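Long-range contacts in pectate lyase (PDB 1RU4), which cleaves polygalacturonate, the pectate of plant cell walls, by an eliminative lyase reaction: residues R91-S97 / G121-A127; P47-L53 / P81-A87; G109-T113 / G131-G136. One frame throughout, in Å; residues are numbered along the deposited sequence.

Contact 1 of 3, residues R91-S97 / G121-A127; sequences RAVFDFS and GVEVTRA
Glu123 sends its side chain across to Arg91 at one end of this parallel strand pair, and Arg126 reaches back to Asp95 at the other. The first salt bridge is an approach at about a right angle: Glu123 OE2 sits at the edge of the Arg91 guanidinium, in its plane, and takes NH2 through its anti lone pair at 3.0 Å. NE adds a weak bond to the same oxygen. Arg91 gets there by bending at chi2 and chi3 (-64° and -69°), which curls its head over Gly121. The other carboxylate oxygen, Glu123 OE1, rests 3.5 Å from Val93 CG2 and accepts a hydrogen bond from His147, so the group is held from two sides.

Arg126 grips its partner side-on with two nitrogens: NE meets Asp95 OD1 at 2.8 Å on the syn lone pair, and NH2 meets Asp95 OD2 at 3.0 Å, with the two planes 43° apart. Asp95 OD1 also accepts Ser97 N from above the carboxylate plane, an Asx turn, while Ser97 CA lies over one guanidinium face of Arg126.

Between these ends the backbones run in register, Phe94 N bonding to Glu123 O at 2.8 Å and Phe96 N to Thr125 O. On the buried face Phe94 CE1 packs 3.5 Å from Val122 CG1, and Phe96 CE1 lies against Val124 CG1.

The pair joins successive coils of the right-handed parallel beta-helix: strand 92-95 pairs with strand 56-59 along its other edge, strand 122-125 pairs onward with strand 145-147, and Leu53 of strand 50-53 packs on Phe94 and Val122.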
loop_
_atom_site.group_PDB
_atom_site.type_symbol
_atom_site.label_atom_id
_atom_site.label_comp_id
_atom_site.label_asym_id
_atom_site.label_seq_id
_atom_site.Cartn_x
_atom_site.Cartn_y
_atom_site.Cartn_z
ATOM N N ARG A 91 -0.979 13.140 -12.933
ATOM C CA ARG A 91 -1.598 11.832 -12.711
ATOM C C ARG A 91 -2.124 11.235 -14.012
ATOM O O ARG A 91 -2.765 11.930 -14.802
ATOM C CB ARG A 91 -2.779 11.959 -11.741
ATOM C CG ARG A 91 -2.492 12.735 -10.464
ATOM C CD ARG A 91 -1.461 12.040 -9.601
ATOM N NE ARG A 91 -1.954 10.795 -9.019
ATOM C CZ ARG A 91 -1.204 9.970 -8.295
ATOM N NH1 ARG A 91 0.071 10.258 -8.074
ATOM N NH2 ARG A 91 -1.728 8.866 -7.780
ATOM N N ALA A 92 -1.856 9.948 -14.223
ATOM C CA ALA A 92 -2.399 9.214 -15.363
ATOM C C ALA A 92 -3.263 8.082 -14.815
ATOM O O ALA A 92 -2.761 7.163 -14.159
ATOM C CB ALA A 92 -1.277 8.656 -16.238
ATOM N N VAL A 93 -4.563 8.166 -15.074
ATOM C CA VAL A 93 -5.519 7.189 -14.560
ATOM C C VAL A 93 -5.957 6.204 -15.640
ATOM O O VAL A 93 -6.503 6.605 -16.668
ATOM C CB VAL A 93 -6.774 7.894 -13.982
ATOM C CG1 VAL A 93 -7.771 6.867 -13.459
ATOM C CG2 VAL A 93 -6.376 8.856 -12.867
ATOM N N PHE A 94 -5.691 4.921 -15.409
ATOM C CA PHE A 94 -6.122 3.861 -16.319
ATOM C C PHE A 94 -7.441 3.280 -15.821
ATOM O O PHE A 94 -7.491 2.621 -14.778
ATOM C CB PHE A 94 -5.052 2.769 -16.425
ATOM C CG PHE A 94 -3.812 3.211 -17.156
ATOM C CD1 PHE A 94 -2.922 4.104 -16.567
ATOM C CD2 PHE A 94 -3.545 2.748 -18.443
ATOM C CE1 PHE A 94 -1.785 4.534 -17.248
ATOM C CE2 PHE A 94 -2.410 3.172 -19.134
ATOM C CZ PHE A 94 -1.527 4.068 -18.534
ATOM N N ASP A 95 -8.507 3.562 -16.566
ATOM C CA ASP A 95 -9.863 3.156 -16.208
ATOM C C ASP A 95 -10.283 1.953 -17.048
ATOM O O ASP A 95 -10.476 2.071 -18.258
ATOM C CB ASP A 95 -10.816 4.335 -16.452
ATOM C CG ASP A 95 -12.238 4.066 -15.987
ATOM O OD1 ASP A 95 -12.524 2.973 -15.462
ATOM O OD2 ASP A 95 -13.078 4.977 -16.145
ATOM N N PHE A 96 -10.440 0.806 -16.393
ATOM C CA PHE A 96 -10.804 -0.429 -17.082
ATOM C C PHE A 96 -12.305 -0.640 -17.286
ATOM O O PHE A 96 -12.741 -1.691 -17.761
ATOM C CB PHE A 96 -10.123 -1.627 -16.418
ATOM C CG PHE A 96 -8.638 -1.674 -16.665
ATOM C CD1 PHE A 96 -7.763 -0.907 -15.897
ATOM C CD2 PHE A 96 -8.118 -2.448 -17.702
ATOM C CE1 PHE A 96 -6.393 -0.907 -16.161
ATOM C CE2 PHE A 96 -6.752 -2.454 -17.973
ATOM C CZ PHE A 96 -5.888 -1.681 -17.202
ATOM N N SER A 97 -13.083 0.369 -16.898
ATOM C CA SER A 97 -14.501 0.483 -17.246
ATOM C C SER A 97 -15.522 -0.559 -16.781
ATOM O O SER A 97 -16.647 -0.576 -17.288
ATOM C CB SER A 97 -14.630 0.653 -18.765
ATOM O OG SER A 97 -13.809 1.708 -19.237
ATOM N N GLY A 121 3.254 7.886 -10.660
ATOM C CA GLY A 121 2.140 8.781 -10.937
ATOM C C GLY A 121 1.004 8.175 -11.740
ATOM O O GLY A 121 0.243 8.895 -12.390
ATOM N N VAL A 122 0.872 6.854 -11.663
ATOM C CA VAL A 122 -0.137 6.113 -12.416
ATOM C C VAL A 122 -1.176 5.486 -11.482
ATOM O O VAL A 122 -0.851 5.076 -10.369
ATOM C CB VAL A 122 0.542 5.000 -13.254
ATOM C CG1 VAL A 122 -0.490 4.155 -13.979
ATOM C CG2 VAL A 122 1.523 5.618 -14.247
ATOM N N GLU A 123 -2.430 5.445 -11.931
ATOM C CA GLU A 123 -3.515 4.836 -11.159
ATOM C C GLU A 123 -4.259 3.784 -11.971
ATOM O O GLU A 123 -4.327 3.868 -13.196
ATOM C CB GLU A 123 -4.521 5.897 -10.696
ATOM C CG GLU A 123 -3.930 7.011 -9.841
ATOM C CD GLU A 123 -4.982 7.943 -9.250
ATOM O OE1 GLU A 123 -6.192 7.764 -9.515
ATOM O OE2 GLU A 123 -4.592 8.865 -8.506
ATOM N N VAL A 124 -4.808 2.791 -11.276
ATOM C CA VAL A 124 -5.639 1.762 -11.901
ATOM C C VAL A 124 -6.985 1.753 -11.186
ATOM O O VAL A 124 -7.045 1.672 -9.954
ATOM C CB VAL A 124 -5.012 0.348 -11.791
ATOM C CG1 VAL A 124 -5.957 -0.697 -12.389
ATOM C CG2 VAL A 124 -3.673 0.305 -12.504
ATOM N N THR A 125 -8.060 1.841 -11.962
ATOM C CA THR A 125 -9.407 1.846 -11.405
ATOM C C THR A 125 -10.378 1.054 -12.279
ATOM O O THR A 125 -10.179 0.922 -13.489
ATOM C CB THR A 125 -9.925 3.302 -11.199
ATOM O OG1 THR A 125 -11.131 3.283 -10.424
ATOM C CG2 THR A 125 -10.198 3.985 -12.537
ATOM N N ARG A 126 -11.404 0.503 -11.635
ATOM C CA ARG A 126 -12.465 -0.275 -12.279
ATOM C C ARG A 126 -12.002 -1.497 -13.072
ATOM O O ARG A 126 -12.608 -1.865 -14.082
ATOM C CB ARG A 126 -13.375 0.628 -13.128
ATOM C CG ARG A 126 -14.023 1.748 -12.321
ATOM C CD ARG A 126 -15.311 2.251 -12.955
ATOM N NE ARG A 126 -15.104 2.863 -14.265
ATOM C CZ ARG A 126 -16.088 3.258 -15.066
ATOM N NH1 ARG A 126 -17.353 3.105 -14.699
ATOM N NH2 ARG A 126 -15.805 3.832 -16.227
ATOM N N ALA A 127 -10.931 -2.131 -12.598
ATOM C CA ALA A 127 -10.457 -3.385 -13.178
ATOM C C ALA A 127 -11.458 -4.491 -12.841
ATOM O O ALA A 127 -12.144 -4.423 -11.817
ATOM C CB ALA A 127 -9.077 -3.736 -12.632
#

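Contact 2 of 3, residues P47-L53 / P81-A87; sequences PGELILL and PIYVAAA
With CG swung opposite its own backbone N (chi1 163°) and chi2 near 68°, the end of Leu50 comes over to the neighbouring strand and lays CD1 3.5 Å from Tyr83 CB, the two side chains crossing at about a right angle. The same methyl reaches Ala85 CB at 4.1 Å. Leu52 repeats the pose one step along the face, its CD1 touching Ala87 CB at 3.7 Å. Leu53 turns the other way, CG beside its backbone N (chi1 -54°), and on the opposite face of the strands its CD1 meets Val84 CG1 at 4.0 Å.

Tyr83 keeps its ring alongside the start of segment 47-53. Glu49 O lies at the ring edge, in its plane, 3.6 Å from Tyr83 CD1, and the same carbonyl accepts the Tyr83 backbone N. From there the ladder is regular, Ile51 N bonding to Tyr83 O at 2.8 Å and Leu53 N to Ala85 O at 2.8 Å. At the entrance Gly48 N meets Pro81 O from above the carbonyl plane, a more bent bond than those that follow.

Strand 16-19 lies along the far edge of strand 50-53. Phe38, Ala41 and Met42 pack on Ile51 from helix 38-44, which probably caps the N-terminal end of the fold, as in other pectate lyases. Such in-register stacking of parallel strands from successive coils, with aliphatic side chains filling the interior, is the signature of the right-handed parallel beta-helix.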
loop_
_atom_site.group_PDB
_atom_site.type_symbol
_atom_site.label_atom_id
_atom_site.label_comp_id
_atom_site.label_asym_id
_atom_site.label_seq_id
_atom_site.Cartn_x
_atom_site.Cartn_y
_atom_site.Cartn_z
ATOM N N PRO A 47 14.772 -1.317 -22.197
ATOM C CA PRO A 47 15.340 -1.035 -20.871
ATOM C C PRO A 47 16.007 0.333 -20.767
ATOM O O PRO A 47 16.785 0.725 -21.641
ATOM C CB PRO A 47 16.351 -2.166 -20.693
ATOM C CG PRO A 47 15.690 -3.300 -21.392
ATOM C CD PRO A 47 15.191 -2.652 -22.664
ATOM N N GLY A 48 15.664 1.065 -19.710
ATOM C CA GLY A 48 16.230 2.384 -19.487
ATOM C C GLY A 48 15.468 3.521 -20.144
ATOM O O GLY A 48 15.792 4.691 -19.932
ATOM N N GLU A 49 14.469 3.181 -20.953
ATOM C CA GLU A 49 13.669 4.181 -21.651
ATOM C C GLU A 49 12.373 4.484 -20.901
ATOM O O GLU A 49 12.009 3.769 -19.964
ATOM C CB GLU A 49 13.395 3.733 -23.088
ATOM C CG GLU A 49 14.681 3.507 -23.883
ATOM C CD GLU A 49 14.455 3.072 -25.319
ATOM O OE1 GLU A 49 15.398 3.217 -26.126
ATOM O OE2 GLU A 49 13.356 2.578 -25.645
ATOM N N LEU A 50 11.680 5.536 -21.327
ATOM C CA LEU A 50 10.506 6.024 -20.612
ATOM C C LEU A 50 9.264 6.245 -21.465
ATOM O O LEU A 50 9.304 6.937 -22.486
ATOM C CB LEU A 50 10.863 7.333 -19.891
ATOM C CG LEU A 50 9.763 8.278 -19.389
ATOM C CD1 LEU A 50 8.982 7.661 -18.237
ATOM C CD2 LEU A 50 10.395 9.588 -18.950
ATOM N N ILE A 51 8.154 5.661 -21.023
ATOM C CA ILE A 51 6.855 5.927 -21.627
ATOM C C ILE A 51 6.272 7.083 -20.811
ATOM O O ILE A 51 5.860 6.904 -19.659
ATOM C CB ILE A 51 5.918 4.693 -21.544
ATOM C CG1 ILE A 51 6.522 3.520 -22.323
ATOM C CG2 ILE A 51 4.536 5.040 -22.096
ATOM C CD1 ILE A 51 5.680 2.262 -22.292
ATOM N N LEU A 52 6.317 8.280 -21.385
ATOM C CA LEU A 52 5.847 9.480 -20.703
ATOM C C LEU A 52 4.390 9.766 -21.046
ATOM O O LEU A 52 4.050 10.069 -22.193
ATOM C CB LEU A 52 6.726 10.675 -21.068
ATOM C CG LEU A 52 6.517 11.950 -20.251
ATOM C CD1 LEU A 52 6.899 11.703 -18.800
ATOM C CD2 LEU A 52 7.351 13.079 -20.837
ATOM N N LEU A 53 3.538 9.662 -20.032
ATOM C CA LEU A 53 2.101 9.831 -20.195
ATOM C C LEU A 53 1.623 11.256 -19.943
ATOM O O LEU A 53 1.930 11.851 -18.911
ATOM C CB LEU A 53 1.369 8.890 -19.233
ATOM C CG LEU A 53 1.741 7.405 -19.300
ATOM C CD1 LEU A 53 1.219 6.679 -18.071
ATOM C CD2 LEU A 53 1.186 6.782 -20.570
ATOM N N PRO A 81 15.672 0.234 -15.716
ATOM C CA PRO A 81 14.272 -0.203 -15.667
ATOM C C PRO A 81 13.489 0.358 -16.846
ATOM O O PRO A 81 13.956 1.277 -17.524
ATOM C CB PRO A 81 13.765 0.418 -14.359
ATOM C CG PRO A 81 15.018 0.694 -13.566
ATOM C CD PRO A 81 15.960 1.174 -14.622
ATOM N N ILE A 82 12.325 -0.225 -17.120
ATOM C CA ILE A 82 11.417 0.351 -18.105
ATOM C C ILE A 82 10.494 1.267 -17.311
ATOM O O ILE A 82 9.748 0.810 -16.441
ATOM C CB ILE A 82 10.576 -0.716 -18.837
ATOM C CG1 ILE A 82 11.489 -1.661 -19.622
ATOM C CG2 ILE A 82 9.594 -0.036 -19.785
ATOM C CD1 ILE A 82 10.754 -2.809 -20.288
ATOM N N TYR A 83 10.594 2.563 -17.579
ATOM C CA TYR A 83 9.813 3.568 -16.863
ATOM C C TYR A 83 8.470 3.872 -17.518
ATOM O O TYR A 83 8.378 4.005 -18.736
ATOM C CB TYR A 83 10.604 4.875 -16.762
ATOM C CG TYR A 83 11.913 4.796 -16.008
ATOM C CD1 TYR A 83 13.124 4.668 -16.690
ATOM C CD2 TYR A 83 11.949 4.922 -14.619
ATOM C CE1 TYR A 83 14.341 4.678 -16.005
ATOM C CE2 TYR A 83 13.158 4.933 -13.926
ATOM C CZ TYR A 83 14.348 4.813 -14.625
ATOM O OH TYR A 83 15.545 4.846 -13.943
ATOM N N VAL A 84 7.432 3.991 -16.694
ATOM C CA VAL A 84 6.102 4.389 -17.150
ATOM C C VAL A 84 5.655 5.458 -16.157
ATOM O O VAL A 84 5.467 5.168 -14.974
ATOM C CB VAL A 84 5.101 3.202 -17.127
ATOM C CG1 VAL A 84 3.719 3.659 -17.586
ATOM C CG2 VAL A 84 5.596 2.069 -18.016
ATOM N N ALA A 85 5.513 6.695 -16.623
ATOM C CA ALA A 85 5.199 7.790 -15.709
ATOM C C ALA A 85 4.389 8.934 -16.301
ATOM O O ALA A 85 4.525 9.270 -17.479
ATOM C CB ALA A 85 6.487 8.334 -15.093
ATOM N N ALA A 86 3.539 9.528 -15.465
ATOM C CA ALA A 86 2.783 10.712 -15.849
ATOM C C ALA A 86 3.735 11.906 -15.807
ATOM O O ALA A 86 4.511 12.058 -14.861
ATOM C CB ALA A 86 1.614 10.924 -14.898
ATOM N N ALA A 87 3.674 12.740 -16.839
ATOM C CA ALA A 87 4.563 13.895 -16.965
ATOM C C ALA A 87 4.325 14.993 -15.935
ATOM O O ALA A 87 3.217 15.147 -15.422
ATOM C CB ALA A 87 4.458 14.476 -18.368
#

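Contact 3 of 3, residues G109-T113 / G131-G136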
loop_
_atom_site.group_PDB
_atom_site.type_symbol
_atom_site.label_atom_id
_atom_site.label_comp_id
_atom_site.label_asym_id
_atom_site.label_seq_id
_atom_site.Cartn_x
_atom_site.Cartn_y
_atom_site.Cartn_z
ATOM N N GLY A 109 -6.112 -5.342 -13.840
ATOM C CA GLY A 109 -5.884 -4.127 -14.602
ATOM C C GLY A 109 -4.506 -4.256 -15.229
ATOM O O GLY A 109 -4.375 -4.447 -16.444
ATOM N N PHE A 110 -3.477 -4.167 -14.389
ATOM C CA PHE A 110 -2.090 -4.370 -14.813
ATOM C C PHE A 110 -1.627 -5.757 -14.361
ATOM O O PHE A 110 -1.615 -6.050 -13.168
ATOM C CB PHE A 110 -1.158 -3.328 -14.177
ATOM C CG PHE A 110 -1.281 -1.937 -14.749
ATOM C CD1 PHE A 110 -2.226 -1.627 -15.725
ATOM C CD2 PHE A 110 -0.433 -0.928 -14.298
ATOM C CE1 PHE A 110 -2.322 -0.334 -16.240
ATOM C CE2 PHE A 110 -0.520 0.367 -14.806
ATOM C CZ PHE A 110 -1.466 0.666 -15.780
ATOM N N TYR A 111 -1.259 -6.611 -15.312
ATOM C CA TYR A 111 -0.720 -7.931 -14.991
ATOM C C TYR A 111 0.782 -7.859 -15.258
ATOM O O TYR A 111 1.219 -7.869 -16.409
ATOM C CB TYR A 111 -1.384 -8.999 -15.869
ATOM C CG TYR A 111 -0.991 -10.438 -15.580
ATOM C CD1 TYR A 111 -1.017 -11.393 -16.595
ATOM C CD2 TYR A 111 -0.627 -10.854 -14.296
ATOM C CE1 TYR A 111 -0.696 -12.725 -16.345
ATOM C CE2 TYR A 111 -0.301 -12.193 -14.036
ATOM C CZ TYR A 111 -0.341 -13.119 -15.068
ATOM O OH TYR A 111 -0.028 -14.441 -14.832
ATOM N N VAL A 112 1.563 -7.728 -14.189
ATOM C CA VAL A 112 3.008 -7.551 -14.314
ATOM C C VAL A 112 3.762 -8.866 -14.131
ATOM O O VAL A 112 3.977 -9.323 -13.009
ATOM C CB VAL A 112 3.528 -6.492 -13.304
ATOM C CG1 VAL A 112 5.011 -6.218 -13.527
ATOM C CG2 VAL A 112 2.729 -5.199 -13.438
ATOM N N THR A 113 4.150 -9.475 -15.250
ATOM C CA THR A 113 4.877 -10.742 -15.225
ATOM C C THR A 113 6.371 -10.537 -15.445
ATOM O O THR A 113 7.183 -11.398 -15.095
ATOM C CB THR A 113 4.347 -11.721 -16.294
ATOM O OG1 THR A 113 4.592 -11.187 -17.603
ATOM C CG2 THR A 113 2.858 -11.943 -16.119
ATOM N N GLY A 131 -6.519 -4.726 -9.169
ATOM C CA GLY A 131 -6.052 -3.563 -9.906
ATOM C C GLY A 131 -4.735 -3.872 -10.589
ATOM O O GLY A 131 -4.583 -3.692 -11.799
ATOM N N ALA A 132 -3.781 -4.351 -9.798
ATOM C CA ALA A 132 -2.490 -4.784 -10.307
ATOM C C ALA A 132 -2.164 -6.126 -9.664
ATOM O O ALA A 132 -2.372 -6.312 -8.468
ATOM C CB ALA A 132 -1.411 -3.759 -9.971
ATOM N N TYR A 133 -1.705 -7.071 -10.478
ATOM C CA TYR A 133 -1.331 -8.398 -10.000
ATOM C C TYR A 133 0.105 -8.630 -10.455
ATOM O O TYR A 133 0.386 -8.717 -11.656
ATOM C CB TYR A 133 -2.270 -9.457 -10.586
ATOM C CG TYR A 133 -2.220 -10.800 -9.886
ATOM C CD1 TYR A 133 -3.089 -11.090 -8.835
ATOM C CD2 TYR A 133 -1.326 -11.791 -10.291
ATOM C CE1 TYR A 133 -3.074 -12.331 -8.206
ATOM C CE2 TYR A 133 -1.301 -13.039 -9.666
ATOM C CZ TYR A 133 -2.180 -13.300 -8.627
ATOM O OH TYR A 133 -2.174 -14.536 -8.014
ATOM N N VAL A 134 1.008 -8.729 -9.486
ATOM C CA VAL A 134 2.436 -8.785 -9.769
ATOM C C VAL A 134 3.080 -10.132 -9.453
ATOM O O VAL A 134 3.145 -10.536 -8.291
ATOM C CB VAL A 134 3.181 -7.686 -8.973
ATOM C CG1 VAL A 134 4.645 -7.625 -9.380
ATOM C CG2 VAL A 134 2.500 -6.338 -9.171
ATOM N N ILE A 135 3.563 -10.816 -10.489
ATOM C CA ILE A 135 4.297 -12.068 -10.295
ATOM C C ILE A 135 5.758 -11.917 -10.718
ATOM O O ILE A 135 6.576 -12.811 -10.485
ATOM C CB ILE A 135 3.642 -13.276 -11.028
ATOM C CG1 ILE A 135 3.745 -13.127 -12.547
ATOM C CG2 ILE A 135 2.188 -13.423 -10.598
ATOM C CD1 ILE A 135 3.244 -14.347 -13.307
ATOM N N GLY A 136 6.070 -10.779 -11.338
ATOM C CA GLY A 136 7.437 -10.467 -11.718
ATOM C C GLY A 136 8.238 -9.948 -10.536
ATOM O O GLY A 136 7.709 -9.813 -9.430
#
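Tyr111 and Tyr133 are paired on neighbouring rungs of the parallel beta-helix, their side chains side by side and pointing the same way. They touch flank to flank, Tyr111 CE2 coming within 3.9 Å of Tyr133 CD2. Tyr108 joins the group, stacked on the Tyr133 ring, and Tyr133 OH is hydrogen-bonded to Asn158 OD1.

The clearest knob is the end of Ile135. Its CD1 drops into the notch between Tyr111 and Thr113, 3.6 Å from Tyr111 OH and 3.7 Å from Thr113 CG2. That threonine methyl in turn sits over the centre of the Tyr111 ring, 3.5 Å above its plane, so ring, methyl and isoleucine tip interlock. Ile135 is able to reach because its CG1 stands between its backbone N and carbonyl carbon (chi1 68°), which brings the chain back toward Thr113.

On the inward face the fit is shallower: Phe110 CB rests on Ala132 CB, while its ring leads away to Phe94 and to Val122 and Val124 of the adjoining sheet. Just past the strand ends the two segments draw close, Gly136 CA coming to Thr113 O. There Val112 O accepts both Ile135 N and Gly136 N, each at 3.0 Å and from opposite faces of its carbonyl plane.

Overall arrangement
All three contacts join strands of successive coils of the beta-helix, each on a different part of its wall. Contact 2 leads into contact 1, since strand 92-95 follows strand 82-86; their centres are 16 Å apart, and Gly121 O packs 3.5 Å from Ala86 CB. Contacts 1 and 3 are interleaved along the chain with centres 13 Å apart: Phe96 CZ lies 3.2 Å from Gly109 O, and Val124 CG1 packs 3.3 Å from Gly131 O. Contacts 2 and 3 do not touch, their nearest atoms being about 6 Å apart. The Tyr133 side chain of contact 3 is about 12 Å from a bound calcium ion, too far to touch it.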